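Local coordinates for protein rhamnonate dehydratase (Gibberella zeae PH-1, PDB 3FXG) that probably dehydrates L-rhamnonate to 2-keto-3-deoxy-L-rhamnonate, as a magnesium-dependent member of the enolase superfamily, at residues H35-S40 with K54-W59; S43-K48 with C223-N228; G79-F84 with D137-D142; P358-L363 with F385-N390. All blocks are in the same frame, centred on the assembly; numbering follows the deposited sequence.

Overall arrangement
The four contacts fall into two groups. Contacts 1 and 2 touch each other, with centres about 13 Å apart, and both also reach a second subunit. They lie near the magnesium ion, which is held by D222, E248 and E275: the side chain of R56 in contact 1 is about 8 Å from it and that of Y224 in contact 2 about 6 Å. R56 and Y224 form a cation-pi pair that joins the two contacts. Contacts 3 and 4 also touch, with centres about 12 Å apart, where D142 meets F385 and F80 meets I389. Contacts 2 and 3 lie on opposite sides of the chain's centre, their own centres about 31 Å apart.

Contact 1 (H35-S40 with K54-W59); sequences HWLIDS and KSRTSW
R56 grips the carbonyl oxygen of L37 side-on with two nitrogens. R56 NE is 2.7 Å from L37 O and R56 NH2 is 2.8 Å from L37 O. The oxygen lies in the guanidinium plane, so both N-H groups converge on one acceptor and fix the rotation of the flat group. The arginine chain bends at chi2 and chi3 (-148° and -78°), which turns its NE edge to the helix. A backbone bond lies beside this grip: R56 N donates to I38 O at 3.0 Å. S55 CA also meets I38 O in a C-H...O contact.

Water joins the other end. One water lies within hydrogen-bonding distance of D39 O and K54 O, a second of D39 OD2 and K54 O; where their protons go is not settled. The other carboxylate oxygen, D39 OD1, accepts from the backbone N of G34.

The apolar part is small. T57 CG2 sits against I38 CG2 at 3.7 Å, with I38 CD1 as close. Separately, L37 CD2 packs against the guanidinium, 3.8 Å from R56 NH2.

H35 caps the short helix 36-39 by accepting from L37 N through ND1. W36 and L37 lean on barrel strand 344-347. R56 also makes a cation-pi contact with Y224, in the loop after strand 219-222. Segment 54-59 precedes strand 66-73, and its S58 and W59 carbonyls accept from R99 and H96 of the second subunit.

Contact 2 (S43-K48 with C223-N228); sequences STPASK and CYMSLN
The loop that follows barrel strand 219-222 belongs to the metal-bearing end of the enolase-superfamily barrel, and S43-K48, in the loop between helix 36-39 and strand 66-73, packs against it. T44 to S47 form a type I beta turn, and T44 OG1 accepts from A46 N to make an ST turn. S47 OG accepts from T44 N, which ties the turn further.

The direct polar link is a bond between two serines. S43 OG donates to S226 OG at 2.7 Å, and S226 OG donates in turn to C223 O at 2.6 Å. S43 OG stands opposite its own backbone N (chi1 -178°), which carries it across to S226. C223 O also accepts from S226 N. A water donates to T44 O at 2.9 Å and to S226 O at 2.8 Å, bridging the backbones.

P45 and T44 pack on Y224. T44 CB lies at the ring edge, 3.8 Å from Y224 CD2, and P45 CD approaches the same CD2 atom. P45 CG meets selenomethionine M225 CG at 3.6 Å. M225 CE folds over one face of the Y224 ring, near its rim. M121 of the second subunit packs on P45 and M225.

S226 OG both accepts and donates, so the two buried hydroxyls are paired within the contact. Y224 N also bonds OD1 of metal ligand D222, so the loop may influence the magnesium site.

Contact 3 (G79-F84 with D137-D142); sequences GFATGF and DLALWD
D142 points at the strand, and its CG anti to the backbone N (chi1 -173°) carries OD2 to F80 N and over the F80 ring. The first torsion of F80 sets its ring between its own backbone N and carbonyl carbon. D142 OD2 accepts from F80 N at 2.9 Å, with an N-H...O angle of 164°. The donor meets OD2 on its anti side, somewhat out of the carboxylate plane. The same oxygen D142 OD2 stands 4.0 Å above the F80 ring plane, over its centre, with the ring and carboxylate planes steeply inclined.

D142 OD2 has a second partner in K146, with which it forms a salt bridge. K146 also makes a cation-pi contact with F80. The positive charge would probably ease the placing of a carboxylate oxygen over an aromatic face. The other oxygen, D142 OD1, accepts from F385 N.

Small residues let the backbones come close. The glycine lies close against the helix, with G79 CA 3.7 Å from A139 O and 3.3 Å from D142 OD2. A81 CB meets L138 CB at 3.6 Å, and A139 CB rests on the F80 backbone.

The axes of strand 79-84 and helix 137-142 approach to 5.6 Å, with their directions 143° apart. This is helix-on-sheet packing: helix 128-148 lies against the antiparallel sheet in the N-terminal capping domain characteristic of the mandelate racemase and muconate lactonizing enzymes.

Contact 4 (P358-L363 with F385-N390); sequences PVFGDL and FGLTIN
N390 holds two successive carbonyls of the 358-363 segment. Its backbone N donates to L363 O at 2.8 Å, with an almost straight N-H...O angle of 176°. Its amide ND2 donates to D362 O at 3.0 Å. That second bond lies in both the carbonyl plane and the amide plane. The N390 side chain reaches D362 with CG opposite the backbone N (chi1 175°), and its CB passes close to both carbonyl oxygens. The amide oxygen OD1 turns to A392 N and caps helix 391-394, so both ends of the amide are engaged.

I389 adds a weaker contact. Its CA is 3.6 Å from L363 O in a C-H...O arrangement, and its CG2 also lies near that oxygen.

Farther along, F360 CE2 meets L387 CD1 at 4.2 Å. F360 closes toward the second segment from a type I turn, P358 to G361. Within that turn V359 CG2 stands 3.3 Å above the F360 ring plane, over its centre. F360 and L387 both rest on P329 of helix 329-335, and F360 and L363 touch T82 of strand 78-84.

One residue, N390, thus satisfies two successive carbonyls through its backbone N and ND2. With OD1 held by A392 N, its amide orientation is fixed. The two loops flanking strand 374-376 are tied together right where helix 391-394 starts.

Contact 1 (H35-S40 with K54-W59)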
# COMPACT_ATOMS: atom_id res chain seq x y z
N HIS A 35 5.08 -38.28 -31.22
CA HIS A 35 5.58 -38.00 -29.88
C HIS A 35 4.52 -37.20 -29.13
O HIS A 35 3.97 -36.23 -29.66
CB HIS A 35 6.88 -37.19 -29.98
CG HIS A 35 7.75 -37.30 -28.77
ND1 HIS A 35 7.34 -36.93 -27.51
CD2 HIS A 35 9.04 -37.71 -28.64
CE1 HIS A 35 8.33 -37.10 -26.65
NE2 HIS A 35 9.37 -37.57 -27.31
N TRP A 36 4.23 -37.61 -27.90
CA TRP A 36 3.22 -36.94 -27.10
C TRP A 36 3.51 -35.45 -26.94
O TRP A 36 2.60 -34.64 -26.74
CB TRP A 36 3.11 -37.58 -25.71
CG TRP A 36 4.28 -37.32 -24.82
CD1 TRP A 36 5.43 -38.06 -24.73
CD2 TRP A 36 4.44 -36.22 -23.91
NE1 TRP A 36 6.29 -37.49 -23.82
CE2 TRP A 36 5.71 -36.36 -23.30
CE3 TRP A 36 3.64 -35.13 -23.55
CZ2 TRP A 36 6.20 -35.45 -22.35
CZ3 TRP A 36 4.13 -34.22 -22.60
CH2 TRP A 36 5.39 -34.39 -22.02
N LEU A 37 4.79 -35.09 -27.04
CA LEU A 37 5.19 -33.69 -26.89
C LEU A 37 4.58 -32.78 -27.94
O LEU A 37 4.46 -31.57 -27.72
CB LEU A 37 6.72 -33.57 -26.94
CG LEU A 37 7.47 -33.85 -25.63
CD1 LEU A 37 8.97 -33.83 -25.89
CD2 LEU A 37 7.09 -32.79 -24.60
N ILE A 38 4.19 -33.34 -29.08
CA ILE A 38 3.62 -32.54 -30.16
C ILE A 38 2.29 -33.03 -30.71
O ILE A 38 1.56 -32.26 -31.33
CB ILE A 38 4.60 -32.43 -31.34
CG1 ILE A 38 4.94 -33.83 -31.87
CG2 ILE A 38 5.87 -31.70 -30.92
CD1 ILE A 38 5.84 -33.84 -33.09
N ASP A 39 1.95 -34.30 -30.48
CA ASP A 39 0.71 -34.84 -31.03
C ASP A 39 -0.40 -35.26 -30.07
O ASP A 39 -1.42 -35.81 -30.49
CB ASP A 39 1.04 -36.00 -31.96
CG ASP A 39 1.65 -35.53 -33.27
OD1 ASP A 39 2.28 -36.34 -33.98
OD2 ASP A 39 1.48 -34.33 -33.60
N SER A 40 -0.23 -35.00 -28.78
CA SER A 40 -1.27 -35.36 -27.81
C SER A 40 -2.09 -34.11 -27.51
O SER A 40 -1.76 -33.02 -27.98
CB SER A 40 -0.64 -35.89 -26.52
OG SER A 40 0.15 -34.90 -25.89
N LYS A 54 -4.70 -29.29 -32.44
CA LYS A 54 -4.40 -30.72 -32.39
C LYS A 54 -2.91 -31.06 -32.40
O LYS A 54 -2.49 -32.09 -31.89
CB LYS A 54 -5.09 -31.45 -33.55
CG LYS A 54 -5.03 -32.97 -33.43
CD LYS A 54 -5.63 -33.67 -34.65
CE LYS A 54 -5.70 -35.17 -34.44
NZ LYS A 54 -4.37 -35.77 -34.10
N SER A 55 -2.11 -30.18 -32.99
CA SER A 55 -0.67 -30.39 -33.09
C SER A 55 0.10 -29.15 -32.65
O SER A 55 -0.26 -28.03 -33.03
CB SER A 55 -0.30 -30.73 -34.53
OG SER A 55 1.08 -30.51 -34.77
N ARG A 56 1.15 -29.33 -31.87
CA ARG A 56 1.93 -28.17 -31.44
C ARG A 56 2.88 -27.73 -32.55
O ARG A 56 3.32 -26.58 -32.58
CB ARG A 56 2.70 -28.48 -30.14
CG ARG A 56 1.77 -28.67 -28.94
CD ARG A 56 2.39 -28.20 -27.62
NE ARG A 56 3.35 -29.15 -27.07
CZ ARG A 56 3.96 -29.00 -25.90
NH1 ARG A 56 3.71 -27.93 -25.15
NH2 ARG A 56 4.81 -29.92 -25.47
N THR A 57 3.17 -28.64 -33.48
CA THR A 57 4.04 -28.29 -34.60
C THR A 57 3.27 -27.45 -35.61
O THR A 57 3.86 -26.66 -36.36
CB THR A 57 4.61 -29.55 -35.31
OG1 THR A 57 3.53 -30.39 -35.74
CG2 THR A 57 5.52 -30.33 -34.37
N SER A 58 1.95 -27.60 -35.63
CA SER A 58 1.11 -26.85 -36.56
C SER A 58 1.37 -25.35 -36.44
O SER A 58 1.50 -24.66 -37.46
CB SER A 58 -0.37 -27.15 -36.31
OG SER A 58 -0.80 -26.66 -35.05
N TRP A 59 1.45 -24.85 -35.21
CA TRP A 59 1.71 -23.43 -35.02
C TRP A 59 3.19 -23.08 -34.92
O TRP A 59 3.55 -21.91 -34.75
CB TRP A 59 0.94 -22.87 -33.80
CG TRP A 59 1.08 -23.64 -32.52
CD1 TRP A 59 0.24 -24.61 -32.04
CD2 TRP A 59 2.09 -23.46 -31.52
NE1 TRP A 59 0.66 -25.03 -30.81
CE2 TRP A 59 1.79 -24.35 -30.46
CE3 TRP A 59 3.22 -22.64 -31.41
CZ2 TRP A 59 2.58 -24.44 -29.30
CZ3 TRP A 59 4.00 -22.72 -30.25
CH2 TRP A 59 3.68 -23.62 -29.22
O HOH W 1 -3.97 -33.98 -30.68
O HOH W 2 -1.61 -34.30 -33.30

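Contact 2 (S43-K48 with C223-N228)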
# COMPACT_ATOMS: atom_id res chain seq x y z
N SER A 43 -3.03 -28.12 -23.99
CA SER A 43 -3.51 -26.74 -24.06
C SER A 43 -2.31 -25.82 -24.25
O SER A 43 -1.33 -25.91 -23.52
CB SER A 43 -4.25 -26.38 -22.76
OG SER A 43 -4.78 -25.07 -22.82
N THR A 44 -2.39 -24.94 -25.24
CA THR A 44 -1.31 -24.00 -25.54
C THR A 44 -1.89 -22.62 -25.86
O THR A 44 -3.11 -22.46 -25.97
CB THR A 44 -0.48 -24.46 -26.76
OG1 THR A 44 -1.18 -24.14 -27.96
CG2 THR A 44 -0.23 -25.97 -26.71
N PRO A 45 -1.02 -21.60 -26.00
CA PRO A 45 -1.48 -20.24 -26.31
C PRO A 45 -2.19 -20.17 -27.67
O PRO A 45 -2.95 -19.24 -27.93
CB PRO A 45 -0.18 -19.43 -26.31
CG PRO A 45 0.66 -20.14 -25.30
CD PRO A 45 0.41 -21.60 -25.66
N ALA A 46 -1.93 -21.15 -28.53
CA ALA A 46 -2.54 -21.19 -29.86
C ALA A 46 -3.76 -22.10 -29.94
O ALA A 46 -4.38 -22.21 -30.99
CB ALA A 46 -1.50 -21.62 -30.89
N SER A 47 -4.10 -22.75 -28.84
CA SER A 47 -5.25 -23.66 -28.82
C SER A 47 -6.57 -22.94 -29.08
O SER A 47 -7.60 -23.58 -29.28
CB SER A 47 -5.32 -24.40 -27.48
OG SER A 47 -4.21 -25.27 -27.34
N LYS A 48 -6.53 -21.61 -29.08
CA LYS A 48 -7.71 -20.79 -29.32
C LYS A 48 -8.23 -21.01 -30.75
O LYS A 48 -9.41 -20.79 -31.03
CB LYS A 48 -7.37 -19.31 -29.14
CG LYS A 48 -6.70 -18.97 -27.81
CD LYS A 48 -6.20 -17.53 -27.77
CE LYS A 48 -7.34 -16.52 -27.88
NZ LYS A 48 -8.26 -16.55 -26.71
N CYS A 223 0.39 -26.33 -17.52
CA CYS A 223 -0.59 -25.62 -18.33
C CYS A 223 -0.02 -24.85 -19.52
O CYS A 223 -0.76 -24.17 -20.24
CB CYS A 223 -1.40 -24.68 -17.43
SG CYS A 223 -2.25 -25.53 -16.05
N TYR A 224 1.28 -24.98 -19.74
CA TYR A 224 1.98 -24.34 -20.85
C TYR A 224 1.47 -22.94 -21.23
O TYR A 224 1.02 -22.71 -22.35
CB TYR A 224 1.93 -25.27 -22.08
CG TYR A 224 2.94 -24.94 -23.17
CD1 TYR A 224 4.31 -25.04 -22.93
CD2 TYR A 224 2.53 -24.52 -24.43
CE1 TYR A 224 5.25 -24.72 -23.92
CE2 TYR A 224 3.45 -24.20 -25.43
CZ TYR A 224 4.81 -24.29 -25.17
OH TYR A 224 5.72 -23.95 -26.14
N MSE A 225 1.56 -22.01 -20.28
CA MSE A 225 1.14 -20.61 -20.44
C MSE A 225 -0.15 -20.40 -21.24
O MSE A 225 -0.33 -19.38 -21.90
CB MSE A 225 2.30 -19.79 -21.06
CG MSE A 225 2.79 -20.26 -22.44
SE MSE A 225 4.50 -19.47 -23.04
CE MSE A 225 5.04 -20.90 -24.22
N SER A 226 -1.08 -21.34 -21.12
CA SER A 226 -2.31 -21.28 -21.90
C SER A 226 -3.61 -20.82 -21.26
O SER A 226 -4.61 -20.68 -21.96
CB SER A 226 -2.57 -22.66 -22.52
OG SER A 226 -2.97 -23.58 -21.51
N LEU A 227 -3.62 -20.58 -19.95
CA LEU A 227 -4.87 -20.17 -19.31
C LEU A 227 -4.92 -18.68 -19.01
O LEU A 227 -4.16 -17.89 -19.57
CB LEU A 227 -5.08 -20.97 -18.01
CG LEU A 227 -4.80 -22.47 -18.10
CD1 LEU A 227 -5.07 -23.12 -16.75
CD2 LEU A 227 -5.66 -23.10 -19.19
N ASN A 228 -5.85 -18.31 -18.14
CA ASN A 228 -6.00 -16.92 -17.73
C ASN A 228 -6.42 -16.95 -16.26
O ASN A 228 -6.73 -18.02 -15.73
CB ASN A 228 -7.04 -16.19 -18.59
CG ASN A 228 -8.41 -16.82 -18.51
OD1 ASN A 228 -9.00 -16.91 -17.43
ND2 ASN A 228 -8.93 -17.25 -19.65
O HOH W 3 -4.68 -20.29 -24.77

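Contact 3 (G79-F84 with D137-D142)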
# COMPACT_ATOMS: atom_id res chain seq x y z
N GLY A 79 35.27 -26.68 -25.45
CA GLY A 79 34.08 -26.78 -24.63
C GLY A 79 32.92 -26.60 -25.58
O GLY A 79 33.04 -25.88 -26.57
N PHE A 80 31.79 -27.25 -25.30
CA PHE A 80 30.63 -27.11 -26.17
C PHE A 80 29.32 -27.26 -25.42
O PHE A 80 29.28 -27.71 -24.28
CB PHE A 80 30.71 -28.11 -27.33
CG PHE A 80 30.88 -29.54 -26.89
CD1 PHE A 80 29.82 -30.24 -26.31
CD2 PHE A 80 32.10 -30.20 -27.06
CE1 PHE A 80 29.97 -31.57 -25.91
CE2 PHE A 80 32.26 -31.53 -26.66
CZ PHE A 80 31.19 -32.21 -26.09
N ALA A 81 28.23 -26.86 -26.08
CA ALA A 81 26.90 -26.95 -25.50
C ALA A 81 25.87 -26.88 -26.62
O ALA A 81 26.15 -26.36 -27.70
CB ALA A 81 26.68 -25.82 -24.51
N THR A 82 24.68 -27.40 -26.36
CA THR A 82 23.62 -27.40 -27.35
C THR A 82 22.39 -26.68 -26.80
O THR A 82 22.26 -26.48 -25.59
CB THR A 82 23.24 -28.84 -27.76
OG1 THR A 82 22.30 -28.81 -28.84
CG2 THR A 82 22.61 -29.58 -26.58
N GLY A 83 21.50 -26.28 -27.70
CA GLY A 83 20.29 -25.60 -27.30
C GLY A 83 19.38 -25.44 -28.50
O GLY A 83 19.72 -25.86 -29.60
N PHE A 84 18.21 -24.84 -28.29
CA PHE A 84 17.30 -24.63 -29.40
C PHE A 84 17.60 -23.23 -29.94
O PHE A 84 18.08 -22.38 -29.20
CB PHE A 84 15.83 -24.76 -28.93
CG PHE A 84 15.21 -23.48 -28.45
CD1 PHE A 84 15.80 -22.72 -27.44
CD2 PHE A 84 13.99 -23.05 -28.98
CE1 PHE A 84 15.19 -21.55 -26.98
CE2 PHE A 84 13.38 -21.89 -28.52
CZ PHE A 84 13.98 -21.14 -27.52
N ASP A 137 27.43 -19.38 -23.04
CA ASP A 137 27.86 -19.40 -21.65
C ASP A 137 28.08 -20.84 -21.18
O ASP A 137 29.07 -21.13 -20.52
CB ASP A 137 26.81 -18.73 -20.75
CG ASP A 137 27.24 -18.65 -19.30
OD1 ASP A 137 28.18 -17.89 -18.99
OD2 ASP A 137 26.64 -19.35 -18.46
N LEU A 138 27.16 -21.73 -21.53
CA LEU A 138 27.27 -23.13 -21.14
C LEU A 138 28.52 -23.76 -21.78
O LEU A 138 29.20 -24.57 -21.15
CB LEU A 138 26.01 -23.90 -21.55
CG LEU A 138 24.75 -23.58 -20.74
CD1 LEU A 138 23.53 -24.26 -21.35
CD2 LEU A 138 24.95 -24.04 -19.30
N ALA A 139 28.82 -23.37 -23.02
CA ALA A 139 30.01 -23.89 -23.69
C ALA A 139 31.25 -23.40 -22.95
O ALA A 139 32.25 -24.10 -22.86
CB ALA A 139 30.04 -23.44 -25.15
N LEU A 140 31.17 -22.18 -22.43
CA LEU A 140 32.29 -21.62 -21.68
C LEU A 140 32.51 -22.43 -20.41
O LEU A 140 33.64 -22.77 -20.07
CB LEU A 140 32.02 -20.15 -21.32
CG LEU A 140 32.21 -19.11 -22.42
CD1 LEU A 140 31.76 -17.74 -21.93
CD2 LEU A 140 33.69 -19.06 -22.83
N TRP A 141 31.42 -22.76 -19.71
CA TRP A 141 31.54 -23.55 -18.49
C TRP A 141 32.07 -24.95 -18.78
O TRP A 141 32.87 -25.48 -18.01
CB TRP A 141 30.20 -23.62 -17.75
CG TRP A 141 29.94 -22.39 -16.93
CD1 TRP A 141 29.13 -21.34 -17.25
CD2 TRP A 141 30.52 -22.07 -15.66
NE1 TRP A 141 29.17 -20.39 -16.26
CE2 TRP A 141 30.02 -20.81 -15.27
CE3 TRP A 141 31.42 -22.73 -14.82
CZ2 TRP A 141 30.38 -20.20 -14.07
CZ3 TRP A 141 31.79 -22.12 -13.62
CH2 TRP A 141 31.26 -20.87 -13.26
N ASP A 142 31.63 -25.53 -19.90
CA ASP A 142 32.10 -26.86 -20.28
C ASP A 142 33.61 -26.79 -20.49
O ASP A 142 34.35 -27.67 -20.06
CB ASP A 142 31.40 -27.31 -21.58
CG ASP A 142 31.70 -28.76 -21.94
OD1 ASP A 142 31.47 -29.66 -21.10
OD2 ASP A 142 32.16 -29.01 -23.08

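Contact 4 (P358-L363 with F385-N390)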
# COMPACT_ATOMS: atom_id res chain seq x y z
N PRO A 358 17.48 -40.35 -23.62
CA PRO A 358 18.33 -39.15 -23.59
C PRO A 358 17.56 -37.88 -23.96
O PRO A 358 16.78 -37.88 -24.91
CB PRO A 358 19.42 -39.47 -24.60
CG PRO A 358 19.56 -40.96 -24.47
CD PRO A 358 18.12 -41.42 -24.41
N VAL A 359 17.78 -36.81 -23.21
CA VAL A 359 17.09 -35.55 -23.47
C VAL A 359 17.53 -34.95 -24.81
O VAL A 359 16.73 -34.37 -25.53
CB VAL A 359 17.36 -34.50 -22.36
CG1 VAL A 359 16.98 -35.07 -21.00
CG2 VAL A 359 18.81 -34.08 -22.38
N PHE A 360 18.81 -35.10 -25.13
CA PHE A 360 19.35 -34.56 -26.37
C PHE A 360 19.47 -35.62 -27.47
O PHE A 360 20.19 -35.42 -28.45
CB PHE A 360 20.71 -33.91 -26.11
CG PHE A 360 20.67 -32.83 -25.07
CD1 PHE A 360 19.77 -31.77 -25.17
CD2 PHE A 360 21.53 -32.86 -23.98
CE1 PHE A 360 19.73 -30.76 -24.21
CE2 PHE A 360 21.50 -31.86 -23.00
CZ PHE A 360 20.60 -30.81 -23.12
N GLY A 361 18.76 -36.73 -27.30
CA GLY A 361 18.79 -37.78 -28.31
C GLY A 361 20.14 -38.43 -28.53
O GLY A 361 20.89 -38.67 -27.59
N ASP A 362 20.47 -38.70 -29.80
CA ASP A 362 21.73 -39.35 -30.14
C ASP A 362 22.90 -38.40 -30.39
O ASP A 362 23.92 -38.80 -30.94
CB ASP A 362 21.53 -40.26 -31.36
CG ASP A 362 21.25 -39.49 -32.63
OD1 ASP A 362 20.88 -38.30 -32.55
OD2 ASP A 362 21.40 -40.08 -33.72
N LEU A 363 22.75 -37.14 -29.98
CA LEU A 363 23.82 -36.17 -30.17
C LEU A 363 25.03 -36.56 -29.32
O LEU A 363 26.18 -36.41 -29.74
CB LEU A 363 23.35 -34.76 -29.77
CG LEU A 363 24.39 -33.64 -29.86
CD1 LEU A 363 24.92 -33.52 -31.28
CD2 LEU A 363 23.76 -32.33 -29.42
N PHE A 385 30.62 -30.60 -18.48
CA PHE A 385 29.26 -31.10 -18.33
C PHE A 385 29.19 -32.60 -18.62
O PHE A 385 28.11 -33.19 -18.64
CB PHE A 385 28.29 -30.32 -19.23
CG PHE A 385 27.92 -28.96 -18.68
CD1 PHE A 385 27.24 -28.85 -17.47
CD2 PHE A 385 28.28 -27.80 -19.35
CE1 PHE A 385 26.91 -27.60 -16.94
CE2 PHE A 385 27.97 -26.54 -18.83
CZ PHE A 385 27.28 -26.44 -17.62
N GLY A 386 30.36 -33.20 -18.85
CA GLY A 386 30.45 -34.63 -19.08
C GLY A 386 29.77 -35.24 -20.29
O GLY A 386 29.55 -36.46 -20.32
N LEU A 387 29.45 -34.44 -21.29
CA LEU A 387 28.80 -34.95 -22.49
C LEU A 387 29.80 -35.12 -23.62
O LEU A 387 30.55 -34.21 -23.94
CB LEU A 387 27.67 -34.01 -22.92
CG LEU A 387 26.50 -33.90 -21.94
CD1 LEU A 387 25.59 -32.76 -22.35
CD2 LEU A 387 25.74 -35.21 -21.90
N THR A 388 29.80 -36.31 -24.22
CA THR A 388 30.71 -36.60 -25.32
C THR A 388 29.92 -36.74 -26.62
O THR A 388 29.01 -37.56 -26.72
CB THR A 388 31.49 -37.90 -25.05
OG1 THR A 388 30.57 -38.99 -24.95
CG2 THR A 388 32.25 -37.79 -23.75
N ILE A 389 30.29 -35.94 -27.61
CA ILE A 389 29.61 -35.96 -28.89
C ILE A 389 29.72 -37.31 -29.59
O ILE A 389 30.80 -37.90 -29.67
CB ILE A 389 30.15 -34.85 -29.81
CG1 ILE A 389 29.85 -33.48 -29.20
CG2 ILE A 389 29.53 -34.96 -31.20
CD1 ILE A 389 30.37 -32.30 -29.99
N ASN A 390 28.59 -37.78 -30.09
CA ASN A 390 28.51 -39.05 -30.81
C ASN A 390 29.14 -38.84 -32.19
O ASN A 390 28.64 -38.05 -32.98
CB ASN A 390 27.04 -39.47 -30.93
CG ASN A 390 26.85 -40.71 -31.77
OD1 ASN A 390 27.81 -41.38 -32.14
ND2 ASN A 390 25.60 -41.03 -32.06